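Local atomic coordinates of ancestral D-type dye decolorizing peroxidase (Geotrichum candidum, PDB entry 7ANV), a protein that probably uses haem and hydrogen peroxide to oxidise dyes and related substrates, as a D-type member of the dye-decolorizing peroxidase family. Residues K18-Y23 against D149-V154. Residues are numbered along the deposited sequence; the frame is centred on the assembly and turned at random.
Sequences KKTETY and DSHETV. With SO4 (sulfate ion), chain H.
In T20, OG1 lies anti to the backbone N (chi1 -174°), which turns the hydroxyl to the H151 imidazole and leaves the methyl over the start of the helix. H151 has its CG beside its own backbone N (chi1 -58°), and this brings the CD2-NE2 edge of the ring to T20. The two side chains cross at about a right angle. T20 OG1 meets the ring at its edge, near the ring plane, 3.3 Å from H151 CD2. Both polar groups are held from outside: T20 OG1 has two acceptors within hydrogen-bonding reach, G182 O and D183 OD1, for its one proton, and H151 NE2 also bonds D183 OD1. The T20 methyl, the other branch, packs against the S150 carbonyl, with CG2 3.4 Å from S150 C. T20 CG2 also touches V154 CG2 at 3.8 Å. Two residues along the strand, T22 OG1 rests on V154 CG1 at 3.7 Å.

The fold here is the ferredoxin-like unit of the DyP family. Strand 20-28 lies between strands 142-148 and 174-183 in an antiparallel sheet, and helix 151-164 packs on one face of it. K19 and T20 both pair with G148, a classic beta bulge where strand 142-148 ends.

The K19 chain leaves past the turn, with CD 3.5 Å from D149 O. S150 is the N-cap of the helix. D149 OD1 accepts a bond from T153 OG1 on its syn side at 2.7 Å, which ties the turn to the first helical turn. On the other face of the strand, K18 NZ forms a salt bridge with E21 OE1 at 2.7 Å, from above the carboxylate plane, and also bonds R368 O and G369 O. The backbone N of K18 binds O4 of a sulfate, probably from the crystallisation liquor, at 2.8 Å, and R55 holds the same ion.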
# COMPACT_ATOMS: atom_id res chain seq x y z
N LYS A 18 4.48 13.04 -7.01
CA LYS A 18 5.32 13.43 -5.86
C LYS A 18 6.77 12.96 -6.00
O LYS A 18 7.03 11.86 -6.57
CB LYS A 18 4.70 12.83 -4.59
CG LYS A 18 4.76 11.32 -4.47
CD LYS A 18 3.73 10.78 -3.50
CE LYS A 18 3.60 9.27 -3.55
NZ LYS A 18 2.52 8.83 -2.67
N LYS A 19 7.67 13.74 -5.42
CA LYS A 19 9.03 13.28 -5.03
C LYS A 19 9.08 13.18 -3.50
O LYS A 19 9.92 12.48 -2.98
CB LYS A 19 10.07 14.27 -5.56
CG LYS A 19 10.08 14.36 -7.09
CD LYS A 19 11.25 15.10 -7.72
CE LYS A 19 11.29 14.87 -9.23
NZ LYS A 19 12.60 15.23 -9.84
N THR A 20 8.22 13.92 -2.81
CA THR A 20 8.14 13.93 -1.34
C THR A 20 6.68 14.13 -0.93
O THR A 20 5.90 14.75 -1.69
CB THR A 20 9.07 15.00 -0.74
OG1 THR A 20 9.07 14.89 0.69
CG2 THR A 20 8.68 16.42 -1.11
N GLU A 21 6.32 13.65 0.24
CA GLU A 21 4.92 13.74 0.68
C GLU A 21 4.95 13.76 2.20
O GLU A 21 5.65 12.92 2.77
CB GLU A 21 4.15 12.54 0.12
CG GLU A 21 2.66 12.59 0.39
CD GLU A 21 1.96 11.38 -0.24
OE1 GLU A 21 2.64 10.33 -0.43
OE2 GLU A 21 0.74 11.50 -0.50
N THR A 22 4.14 14.61 2.81
CA THR A 22 4.05 14.71 4.27
C THR A 22 2.64 14.31 4.66
O THR A 22 1.67 14.71 3.99
CB THR A 22 4.42 16.10 4.77
OG1 THR A 22 5.82 16.26 4.56
CG2 THR A 22 4.11 16.24 6.24
N TYR A 23 2.53 13.45 5.66
CA TYR A 23 1.26 13.07 6.29
C TYR A 23 1.17 13.82 7.61
O TYR A 23 2.01 13.59 8.47
CB TYR A 23 1.25 11.56 6.45
CG TYR A 23 1.19 10.85 5.14
CD1 TYR A 23 2.36 10.53 4.47
CD2 TYR A 23 -0.01 10.46 4.60
CE1 TYR A 23 2.33 9.89 3.25
CE2 TYR A 23 -0.05 9.80 3.39
CZ TYR A 23 1.12 9.50 2.72
OH TYR A 23 1.11 8.86 1.53
N ASP A 149 6.78 18.31 -5.50
CA ASP A 149 8.03 18.13 -6.25
C ASP A 149 9.25 18.26 -5.33
O ASP A 149 10.32 17.81 -5.72
CB ASP A 149 8.10 19.19 -7.34
CG ASP A 149 8.19 20.59 -6.76
OD1 ASP A 149 7.14 21.08 -6.28
OD2 ASP A 149 9.30 21.18 -6.82
N SER A 150 9.11 18.92 -4.17
CA SER A 150 10.28 19.31 -3.34
C SER A 150 9.82 19.54 -1.90
O SER A 150 8.61 19.79 -1.67
CB SER A 150 10.96 20.55 -3.89
OG SER A 150 10.11 21.67 -3.85
N HIS A 151 10.75 19.49 -0.97
CA HIS A 151 10.47 19.87 0.44
C HIS A 151 9.97 21.31 0.48
O HIS A 151 9.03 21.59 1.23
CB HIS A 151 11.69 19.64 1.32
CG HIS A 151 12.17 18.23 1.32
ND1 HIS A 151 13.49 17.91 1.19
CD2 HIS A 151 11.48 17.07 1.34
CE1 HIS A 151 13.62 16.60 1.20
NE2 HIS A 151 12.40 16.05 1.28
N GLU A 152 10.55 22.21 -0.32
CA GLU A 152 10.17 23.64 -0.34
C GLU A 152 8.68 23.78 -0.66
O GLU A 152 7.93 24.51 0.06
CB GLU A 152 11.03 24.33 -1.40
CG GLU A 152 12.48 24.45 -0.98
CD GLU A 152 13.45 23.31 -1.20
OE1 GLU A 152 13.07 22.14 -1.55
OE2 GLU A 152 14.65 23.61 -0.94
N THR A 153 8.23 23.09 -1.71
CA THR A 153 6.82 23.14 -2.17
C THR A 153 5.89 22.61 -1.07
O THR A 153 4.85 23.25 -0.77
CB THR A 153 6.62 22.36 -3.46
OG1 THR A 153 7.36 23.04 -4.48
CG2 THR A 153 5.17 22.22 -3.83
N VAL A 154 6.22 21.46 -0.50
CA VAL A 154 5.35 20.83 0.52
C VAL A 154 5.31 21.72 1.77
O VAL A 154 4.24 21.97 2.29
CB VAL A 154 5.81 19.39 0.81
CG1 VAL A 154 5.11 18.82 2.02
CG2 VAL A 154 5.57 18.49 -0.40
S SO4 H . 4.44 10.03 -9.81
O1 SO4 H . 5.37 8.94 -9.91
O2 SO4 H . 3.10 9.51 -9.74
O3 SO4 H . 4.56 10.88 -10.97
O4 SO4 H . 4.73 10.80 -8.63